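Local coordinates for protein vinylacetyl-CoA Delta-isomerase (Nitrosopumilus maritimus SCM1, PDB 6VJR) that probably acts as a 4-hydroxybutyryl-CoA dehydratase and vinylacetyl-CoA isomerase, using bound FAD and an iron-sulfur cluster, at residues Y46-R51 against N84-K89; L470-A475 against N479-P484; R169-D174 against L259-I264. All coordinates share one frame; numbering follows the deposited sequence.

Contact 1 (Y46-R51 against N84-K89)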
loop_
_atom_site.group_PDB
_atom_site.type_symbol
_atom_site.label_atom_id
_atom_site.label_comp_id
_atom_site.label_asym_id
_atom_site.label_seq_id
_atom_site.Cartn_x
_atom_site.Cartn_y
_atom_site.Cartn_z
ATOM N N TYR A 46 -34.114 17.366 -5.289
ATOM C CA TYR A 46 -35.421 17.888 -4.931
ATOM C C TYR A 46 -36.334 16.749 -4.519
ATOM O O TYR A 46 -37.079 16.896 -3.568
ATOM C CB TYR A 46 -35.999 18.714 -6.081
ATOM C CG TYR A 46 -35.331 20.046 -6.401
ATOM C CD1 TYR A 46 -34.273 20.172 -7.285
ATOM C CD2 TYR A 46 -35.794 21.199 -5.800
ATOM C CE1 TYR A 46 -33.709 21.412 -7.568
ATOM C CE2 TYR A 46 -35.284 22.440 -6.103
ATOM C CZ TYR A 46 -34.221 22.557 -6.983
ATOM O OH TYR A 46 -33.750 23.807 -7.251
ATOM N N ASP A 47 -36.348 15.668 -5.294
ATOM C CA ASP A 47 -37.238 14.545 -5.010
ATOM C C ASP A 47 -36.937 13.925 -3.641
ATOM O O ASP A 47 -37.827 13.519 -2.919
ATOM C CB ASP A 47 -37.257 13.573 -6.182
ATOM C CG ASP A 47 -37.892 14.118 -7.466
ATOM O OD1 ASP A 47 -38.798 15.026 -7.381
ATOM O OD2 ASP A 47 -37.530 13.593 -8.554
ATOM N N LEU A 48 -35.659 13.790 -3.288
ATOM C CA LEU A 48 -35.313 13.235 -1.991
ATOM C C LEU A 48 -35.873 14.089 -0.850
ATOM O O LEU A 48 -36.359 13.545 0.132
ATOM C CB LEU A 48 -33.808 13.049 -1.880
ATOM C CG LEU A 48 -33.320 12.538 -0.525
ATOM C CD1 LEU A 48 -33.878 11.134 -0.378
ATOM C CD2 LEU A 48 -31.821 12.554 -0.358
ATOM N N ALA A 49 -35.843 15.418 -0.997
ATOM C CA ALA A 49 -36.397 16.294 0.029
ATOM C C ALA A 49 -37.902 16.082 0.214
ATOM O O ALA A 49 -38.393 16.301 1.314
ATOM C CB ALA A 49 -36.042 17.730 -0.292
ATOM N N LEU A 50 -38.626 15.662 -0.843
ATOM C CA LEU A 50 -40.044 15.335 -0.731
ATOM C C LEU A 50 -40.249 13.976 -0.077
ATOM O O LEU A 50 -41.181 13.800 0.692
ATOM C CB LEU A 50 -40.673 15.369 -2.124
ATOM C CG LEU A 50 -40.846 16.769 -2.727
ATOM C CD1 LEU A 50 -41.408 16.620 -4.114
ATOM C CD2 LEU A 50 -41.746 17.656 -1.869
ATOM N N ARG A 51 -39.428 12.986 -0.444
ATOM C CA ARG A 51 -39.591 11.635 0.078
ATOM C C ARG A 51 -39.094 11.483 1.511
ATOM O O ARG A 51 -39.635 10.678 2.249
ATOM C CB ARG A 51 -38.819 10.658 -0.798
ATOM C CG ARG A 51 -39.502 10.532 -2.145
ATOM C CD ARG A 51 -39.054 9.270 -2.868
ATOM N NE ARG A 51 -37.612 9.057 -2.849
ATOM C CZ ARG A 51 -36.698 9.601 -3.653
ATOM N NH1 ARG A 51 -35.433 9.434 -3.323
ATOM N NH2 ARG A 51 -36.995 10.252 -4.781
ATOM N N ASN A 84 -23.705 15.164 5.509
ATOM C CA ASN A 84 -23.002 13.922 5.135
ATOM C C ASN A 84 -23.953 12.740 4.943
ATOM O O ASN A 84 -23.836 11.986 3.999
ATOM C CB ASN A 84 -21.926 13.573 6.152
ATOM C CG ASN A 84 -20.701 14.448 6.194
ATOM O OD1 ASN A 84 -20.012 14.458 7.219
ATOM N ND2 ASN A 84 -20.358 15.126 5.106
ATOM N N LYS A 85 -24.951 12.606 5.813
ATOM C CA LYS A 85 -25.940 11.531 5.683
ATOM C C LYS A 85 -26.694 11.660 4.350
ATOM O O LYS A 85 -26.880 10.685 3.622
ATOM C CB LYS A 85 -26.877 11.561 6.866
ATOM C CG LYS A 85 -26.239 11.230 8.189
ATOM C CD LYS A 85 -27.193 11.234 9.348
ATOM C CE LYS A 85 -26.611 10.594 10.546
ATOM N NZ LYS A 85 -27.497 10.715 11.682
ATOM N N MET A 86 -27.127 12.888 4.023
ATOM C CA MET A 86 -27.776 13.209 2.761
ATOM C C MET A 86 -26.881 12.881 1.568
ATOM O O MET A 86 -27.344 12.310 0.579
ATOM C CB MET A 86 -28.292 14.660 2.797
ATOM C CG MET A 86 -28.952 15.053 1.470
ATOM S SD MET A 86 -29.510 16.758 1.458
ATOM C CE MET A 86 -27.979 17.680 1.422
ATOM N N GLN A 87 -25.635 13.350 1.631
ATOM C CA GLN A 87 -24.647 13.094 0.579
ATOM C C GLN A 87 -24.496 11.600 0.265
ATOM O O GLN A 87 -24.487 11.201 -0.909
ATOM C CB GLN A 87 -23.334 13.743 0.947
ATOM C CG GLN A 87 -23.349 15.260 0.824
ATOM C CD GLN A 87 -22.258 15.949 1.612
ATOM O OE1 GLN A 87 -21.649 15.361 2.514
ATOM N NE2 GLN A 87 -21.993 17.207 1.264
ATOM N N ARG A 88 -24.335 10.777 1.305
ATOM C CA ARG A 88 -24.141 9.343 1.075
ATOM C C ARG A 88 -25.420 8.750 0.464
ATOM O O ARG A 88 -25.402 7.934 -0.455
ATOM C CB ARG A 88 -23.713 8.596 2.339
ATOM C CG ARG A 88 -23.402 7.134 2.051
ATOM C CD ARG A 88 -22.855 6.447 3.246
ATOM N NE ARG A 88 -22.452 5.076 2.893
ATOM C CZ ARG A 88 -21.689 4.329 3.647
ATOM N NH1 ARG A 88 -21.281 4.752 4.834
ATOM N NH2 ARG A 88 -21.285 3.170 3.225
ATOM N N LYS A 89 -26.578 9.182 0.976
ATOM C CA LYS A 89 -27.833 8.699 0.417
ATOM C C LYS A 89 -27.980 9.052 -1.069
ATOM O O LYS A 89 -28.407 8.222 -1.865
ATOM C CB LYS A 89 -29.009 9.252 1.236
ATOM C CG LYS A 89 -30.370 8.901 0.749
ATOM C CD LYS A 89 -30.592 7.430 0.687
ATOM C CE LYS A 89 -30.660 6.792 1.960
ATOM N NZ LYS A 89 -31.683 5.739 1.802
#
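Leu48 points from helix 36-51 at helix 77-94, and its CD2 methyl does all the touching. Its CG stands anti to the backbone N (chi1 177°), which carries the branch out toward the second helix. There CD2 meets two side chains one helical turn apart. Leu48 CD2 lies 4.1 Å from Lys89 CG and 4.2 Å from Met86 CG. Lys89 points at the first helix, crosses Leu48 obliquely and is met at CG, near the start of its aliphatic chain. Beyond CG that chain bends at chi2, chi3 and chi4. The ammonium end has a partner of its own, since Lys89 makes a cation-pi contact with Phe495 of the second subunit. Met86 lies more to the flank and offers its CG methylene.

Both helices lie in the N-terminal 4-hydroxyphenylacetate 3-hydroxylase family region. Their nearest CA atoms, those of Leu48 and Met86, are 8.9 Å apart. Helix 53-56 fills in beside them: Ala56 touches both Leu48 and Met86, and Leu55 touches Lys89. The contact is buried and apolar. The side chain of Met86 is about 9 Å from the bound iron-sulfur cluster.

On the same helix, Gln87 points away from Leu48 and touches the cluster ligands Cys101 and Cys295. Asn84 ND2 donates to Gln87 OE1 at 2.9 Å, nearly straight at 163°. The acceptor lies in the amide plane of Asn84. With a weak bond from Gln87 NE2 to Ser292 OG, it probably holds the Gln87 amide in place.

Contact 2 (L470-A475 against N479-P484)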
loop_
_atom_site.group_PDB
_atom_site.type_symbol
_atom_site.label_atom_id
_atom_site.label_comp_id
_atom_site.label_asym_id
_atom_site.label_seq_id
_atom_site.Cartn_x
_atom_site.Cartn_y
_atom_site.Cartn_z
ATOM N N LEU A 470 6.147 16.115 23.744
ATOM C CA LEU A 470 5.674 14.847 24.292
ATOM C C LEU A 470 6.806 13.826 24.329
ATOM O O LEU A 470 6.921 13.078 25.298
ATOM C CB LEU A 470 4.539 14.260 23.464
ATOM C CG LEU A 470 3.238 15.061 23.386
ATOM C CD1 LEU A 470 2.318 14.322 22.422
ATOM C CD2 LEU A 470 2.577 15.294 24.696
ATOM N N ALA A 471 7.524 13.744 23.216
ATOM C CA ALA A 471 8.581 12.741 23.069
ATOM C C ALA A 471 9.755 13.048 24.009
ATOM O O ALA A 471 10.248 12.153 24.714
ATOM C CB ALA A 471 9.004 12.647 21.638
ATOM N N LYS A 472 10.160 14.318 24.060
ATOM C CA LYS A 472 11.217 14.755 24.966
ATOM C C LYS A 472 10.897 14.407 26.417
ATOM O O LYS A 472 11.736 13.871 27.127
ATOM C CB LYS A 472 11.558 16.236 24.799
ATOM C CG LYS A 472 12.283 16.537 23.514
ATOM C CD LYS A 472 12.594 18.014 23.336
ATOM C CE LYS A 472 13.246 18.324 22.058
ATOM N NZ LYS A 472 13.584 19.756 22.013
ATOM N N ASN A 473 9.655 14.652 26.833
ATOM C CA ASN A 473 9.218 14.297 28.178
ATOM C C ASN A 473 9.476 12.809 28.455
ATOM O O ASN A 473 10.039 12.457 29.489
ATOM C CB ASN A 473 7.744 14.643 28.337
ATOM C CG ASN A 473 7.105 14.112 29.602
ATOM O OD1 ASN A 473 6.103 13.365 29.558
ATOM N ND2 ASN A 473 7.609 14.570 30.731
ATOM N N LEU A 474 9.046 11.930 27.535
ATOM C CA LEU A 474 9.147 10.503 27.776
ATOM C C LEU A 474 10.589 10.022 27.718
ATOM O O LEU A 474 10.891 9.060 28.381
ATOM C CB LEU A 474 8.208 9.737 26.873
ATOM C CG LEU A 474 6.747 10.008 27.206
ATOM C CD1 LEU A 474 5.778 9.506 26.188
ATOM C CD2 LEU A 474 6.370 9.439 28.539
ATOM N N ALA A 475 11.437 10.683 26.932
ATOM C CA ALA A 475 12.835 10.286 26.758
ATOM C C ALA A 475 13.737 10.795 27.891
ATOM O O ALA A 475 14.932 10.512 27.909
ATOM C CB ALA A 475 13.333 10.809 25.444
ATOM N N ASN A 479 16.518 19.799 28.862
ATOM C CA ASN A 479 17.280 21.036 28.826
ATOM C C ASN A 479 17.192 21.819 27.516
ATOM O O ASN A 479 17.899 22.815 27.399
ATOM C CB ASN A 479 18.734 20.802 29.217
ATOM C CG ASN A 479 19.540 20.053 28.189
ATOM O OD1 ASN A 479 19.062 19.785 27.093
ATOM N ND2 ASN A 479 20.766 19.704 28.539
ATOM N N ASP A 480 16.406 21.383 26.526
ATOM C CA ASP A 480 16.305 22.107 25.263
ATOM C C ASP A 480 14.857 22.181 24.785
ATOM O O ASP A 480 14.590 22.369 23.590
ATOM C CB ASP A 480 17.170 21.490 24.180
ATOM C CG ASP A 480 16.680 20.127 23.717
ATOM O OD1 ASP A 480 15.673 19.665 24.258
ATOM O OD2 ASP A 480 17.319 19.538 22.837
ATOM N N VAL A 481 13.926 22.075 25.724
ATOM C CA VAL A 481 12.516 22.131 25.402
ATOM C C VAL A 481 12.144 23.558 25.007
ATOM O O VAL A 481 12.390 24.482 25.766
ATOM C CB VAL A 481 11.696 21.598 26.582
ATOM C CG1 VAL A 481 10.186 21.743 26.358
ATOM C CG2 VAL A 481 12.072 20.158 26.909
ATOM N N GLU A 482 11.504 23.704 23.837
ATOM C CA GLU A 482 11.063 24.998 23.320
ATOM C C GLU A 482 9.531 25.071 23.298
ATOM O O GLU A 482 8.852 24.078 23.032
ATOM C CB GLU A 482 11.573 25.208 21.896
ATOM C CG GLU A 482 13.090 25.057 21.781
ATOM C CD GLU A 482 13.809 26.175 21.040
ATOM O OE1 GLU A 482 13.567 27.363 21.349
ATOM O OE2 GLU A 482 14.659 25.855 20.193
ATOM N N GLU A 483 8.977 26.251 23.609
ATOM C CA GLU A 483 7.549 26.509 23.445
ATOM C C GLU A 483 7.194 26.393 21.960
ATOM O O GLU A 483 7.868 26.979 21.109
ATOM C CB GLU A 483 7.202 27.894 23.998
ATOM C CG GLU A 483 5.706 28.163 24.104
ATOM C CD GLU A 483 5.396 29.610 24.482
ATOM O OE1 GLU A 483 4.224 29.865 24.777
ATOM O OE2 GLU A 483 6.294 30.491 24.500
ATOM N N PRO A 484 6.149 25.627 21.580
ATOM C CA PRO A 484 5.751 25.556 20.184
ATOM C C PRO A 484 5.300 26.902 19.638
ATOM O O PRO A 484 4.647 27.674 20.342
ATOM C CB PRO A 484 4.630 24.523 20.180
ATOM C CG PRO A 484 4.867 23.721 21.449
ATOM C CD PRO A 484 5.377 24.714 22.428
HETATM O O HOH W 1 11.372 21.329 22.100
#
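Lys472 leaves helix 464-475 with CG anti to its own carbonyl carbon (chi1 -71°), and the rest of its chain is fully extended. This sends NZ straight across to the loop 479-484. Asp480 answers with chi1 at 69°, its CG lying between the backbone N and the carbonyl carbon. That turns the carboxylate back toward the lysine, and the two side chains cross at about a right angle.

Lys472 NZ meets Asp480 OD1 at 3.1 Å in a salt bridge whose hydrogen bond is weak. A second weak bond runs from Lys472 NZ to the backbone Asp480 O at 3.2 Å. A water accepts from Lys472 NZ at 2.7 Å and from the backbone Glu482 N at 2.9 Å, tying the ammonium to the next part of the loop. Lower on the lysine chain, Lys472 CD lies 4.2 Å from Val481 CG2, with the two side chains running past each other in opposite directions.

After helix 464-475 the chain turns back, and loop 479-484 runs past Lys472 and Asn469 on its way to helix 489-494. Asn469 ND2 bonds to Glu482 O. The second subunit borders this turn: its Tyr313 OH bonds to Asp480 OD2, and its Arg423 bonds to Ala475 O.

Lys472 NZ therefore has three oxygen partners, two from Asp480 and one water. Asp480 divides its carboxylate between the lysine and the tyrosine of the other subunit, which should help it stay ionised.

Contact 3 (R169-D174 against L259-I264)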
loop_
_atom_site.group_PDB
_atom_site.type_symbol
_atom_site.label_atom_id
_atom_site.label_comp_id
_atom_site.label_asym_id
_atom_site.label_seq_id
_atom_site.Cartn_x
_atom_site.Cartn_y
_atom_site.Cartn_z
ATOM N N ARG A 169 -11.004 38.697 -12.480
ATOM C CA ARG A 169 -10.719 39.998 -11.890
ATOM C C ARG A 169 -11.786 41.045 -12.218
ATOM O O ARG A 169 -12.542 40.931 -13.178
ATOM C CB ARG A 169 -9.374 40.515 -12.397
ATOM C CG ARG A 169 -9.380 40.734 -13.906
ATOM C CD ARG A 169 -7.990 41.030 -14.425
ATOM N NE ARG A 169 -7.928 41.214 -15.883
ATOM C CZ ARG A 169 -7.707 42.370 -16.492
ATOM N NH1 ARG A 169 -7.263 43.367 -15.795
ATOM N NH2 ARG A 169 -7.793 42.495 -17.802
ATOM N N ILE A 170 -11.805 42.082 -11.389
ATOM C CA ILE A 170 -12.578 43.281 -11.678
ATOM C C ILE A 170 -11.844 44.081 -12.753
ATOM O O ILE A 170 -10.674 44.417 -12.593
ATOM C CB ILE A 170 -12.711 44.121 -10.409
ATOM C CG1 ILE A 170 -13.376 43.328 -9.275
ATOM C CG2 ILE A 170 -13.457 45.422 -10.682
ATOM C CD1 ILE A 170 -13.178 43.936 -7.903
ATOM N N VAL A 171 -12.547 44.426 -13.828
ATOM C CA VAL A 171 -11.983 45.236 -14.900
ATOM C C VAL A 171 -12.553 46.651 -14.934
ATOM O O VAL A 171 -11.955 47.515 -15.579
ATOM C CB VAL A 171 -12.131 44.546 -16.261
ATOM C CG1 VAL A 171 -11.318 43.259 -16.336
ATOM C CG2 VAL A 171 -13.556 44.258 -16.659
ATOM N N ASP A 172 -13.730 46.888 -14.325
ATOM C CA ASP A 172 -14.262 48.238 -14.250
ATOM C C ASP A 172 -15.302 48.282 -13.148
ATOM O O ASP A 172 -15.731 47.243 -12.660
ATOM C CB ASP A 172 -14.938 48.645 -15.547
ATOM C CG ASP A 172 -15.050 50.143 -15.796
ATOM O OD1 ASP A 172 -14.662 50.960 -14.917
ATOM O OD2 ASP A 172 -15.508 50.488 -16.889
ATOM N N THR A 173 -15.651 49.498 -12.724
ATOM C CA THR A 173 -16.716 49.691 -11.764
ATOM C C THR A 173 -17.507 50.921 -12.202
ATOM O O THR A 173 -17.024 51.738 -12.993
ATOM C CB THR A 173 -16.181 49.841 -10.335
ATOM O OG1 THR A 173 -15.645 51.156 -10.235
ATOM C CG2 THR A 173 -15.104 48.842 -9.936
ATOM N N ASP A 174 -18.753 50.992 -11.732
ATOM C CA ASP A 174 -19.557 52.204 -11.839
ATOM C C ASP A 174 -20.413 52.334 -10.583
ATOM O O ASP A 174 -20.217 51.654 -9.589
ATOM C CB ASP A 174 -20.336 52.216 -13.146
ATOM C CG ASP A 174 -21.449 51.187 -13.266
ATOM O OD1 ASP A 174 -21.835 50.612 -12.226
ATOM O OD2 ASP A 174 -21.912 50.963 -14.414
ATOM N N LEU A 259 -16.084 34.673 -18.722
ATOM C CA LEU A 259 -16.692 35.933 -18.313
ATOM C C LEU A 259 -16.078 37.098 -19.083
ATOM O O LEU A 259 -14.850 37.304 -19.028
ATOM C CB LEU A 259 -16.425 36.121 -16.820
ATOM C CG LEU A 259 -16.785 34.932 -15.920
ATOM C CD1 LEU A 259 -16.107 34.991 -14.562
ATOM C CD2 LEU A 259 -18.259 34.837 -15.747
ATOM N N ASP A 260 -16.910 37.829 -19.830
ATOM C CA ASP A 260 -16.502 39.014 -20.585
ATOM C C ASP A 260 -17.296 40.212 -20.075
ATOM O O ASP A 260 -18.423 40.474 -20.484
ATOM C CB ASP A 260 -16.686 38.818 -22.074
ATOM C CG ASP A 260 -16.202 39.980 -22.915
ATOM O OD1 ASP A 260 -15.504 40.849 -22.365
ATOM O OD2 ASP A 260 -16.557 40.024 -24.109
ATOM N N ARG A 261 -16.665 40.931 -19.146
ATOM C CA ARG A 261 -17.206 42.182 -18.643
ATOM C C ARG A 261 -18.625 41.949 -18.132
ATOM O O ARG A 261 -19.547 42.737 -18.419
ATOM C CB ARG A 261 -17.149 43.324 -19.660
ATOM C CG ARG A 261 -15.743 43.726 -20.068
ATOM C CD ARG A 261 -15.749 44.606 -21.312
ATOM N NE ARG A 261 -16.153 43.700 -22.408
ATOM C CZ ARG A 261 -16.323 43.965 -23.694
ATOM N NH1 ARG A 261 -16.773 43.004 -24.481
ATOM N NH2 ARG A 261 -16.073 45.173 -24.194
ATOM N N VAL A 262 -18.753 40.884 -17.323
ATOM C CA VAL A 262 -20.020 40.552 -16.722
ATOM C C VAL A 262 -20.300 41.523 -15.579
ATOM O O VAL A 262 -19.459 41.741 -14.717
ATOM C CB VAL A 262 -19.991 39.081 -16.251
ATOM C CG1 VAL A 262 -21.263 38.673 -15.524
ATOM C CG2 VAL A 262 -19.785 38.130 -17.391
ATOM N N PHE A 263 -21.518 42.050 -15.538
ATOM C CA PHE A 263 -21.928 42.998 -14.525
ATOM C C PHE A 263 -22.464 42.292 -13.293
ATOM O O PHE A 263 -23.275 41.370 -13.401
ATOM C CB PHE A 263 -23.026 43.885 -15.091
ATOM C CG PHE A 263 -23.572 44.858 -14.066
ATOM C CD1 PHE A 263 -22.793 45.931 -13.636
ATOM C CD2 PHE A 263 -24.854 44.717 -13.551
ATOM C CE1 PHE A 263 -23.292 46.846 -12.705
ATOM C CE2 PHE A 263 -25.338 45.635 -12.623
ATOM C CZ PHE A 263 -24.559 46.687 -12.208
ATOM N N ILE A 264 -22.004 42.764 -12.137
ATOM C CA ILE A 264 -22.496 42.305 -10.850
ATOM C C ILE A 264 -22.919 43.523 -10.055
ATOM O O ILE A 264 -22.062 44.333 -9.707
ATOM C CB ILE A 264 -21.456 41.493 -10.062
ATOM C CG1 ILE A 264 -20.777 40.460 -10.955
ATOM C CG2 ILE A 264 -22.111 40.873 -8.831
ATOM C CD1 ILE A 264 -19.738 39.607 -10.262
#
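Two bulged strands that each pair with strand 177-188 meet here through side chains. Strand 169-173 pairs with it antiparallel, and so do 254-259 and 262-265. Val171 and Asp172 both face Tyr179 in a classic beta bulge. Arg261 and Val262 both face Val180 in a G1 beta bulge, where the chain turns a corner.

At the bulges Val171 and Arg261 come nearest, their CA atoms 7.1 Å apart. Val171 points at the second segment. With CG1 anti to the carbonyl carbon (chi1 -65°), Val171 CG2 falls between the backbone N and the carbonyl carbon and meets Arg261 CG at 4.1 Å. The side chains cross at about a right angle, and the methyl touches the aliphatic base of the arginine. The other methyl, Val171 CG1, lies over the centre of one face of the Arg169 guanidinium.

Arg261 directs its charged end to its neighbour Asp260. It grips the carboxylate side-on with two nitrogens, one to each oxygen. Arg261 NE reaches Asp260 OD1 at 2.9 Å, and Arg261 NH1 reaches Asp260 OD2 at 3.0 Å. Both bonds are tilted out of the guanidinium plane. The pair lies on an exposed surface and also touches a crystal neighbour.

Farther along, Asp174 approaches Phe263. The ring of Phe263 also meets that of Tyr179, and the hydroxyl of Tyr179 bonds to Asp174 OD2. Asp174 OD1 takes a bond from the backbone N of Lys176 in the turn to strand 177-188. The same Asp174 OD1 lies at the ring edge, near the plane, 4.1 Å from Phe263 CE1, with carboxylate and ring planes 57° apart.

How the contacts relate
The three contacts lie far apart, with nearest atoms at least about 21 Å from one another, and they share no helix or strand. Contact 1 is buried and joins two helices near the iron-sulfur cluster by apolar touches alone. Contact 3 is at the surface, among beta strands of the same N-terminal region, and joins two that share a neighbour; its charges pair locally, within 259-264 or with residues close by, and not across the contact. Contact 2 is partly buried, near the C-terminus, and ties a helix to the loop that follows it. Only there does a salt bridge cross between segments. Contacts 1 and 2 both border the second subunit.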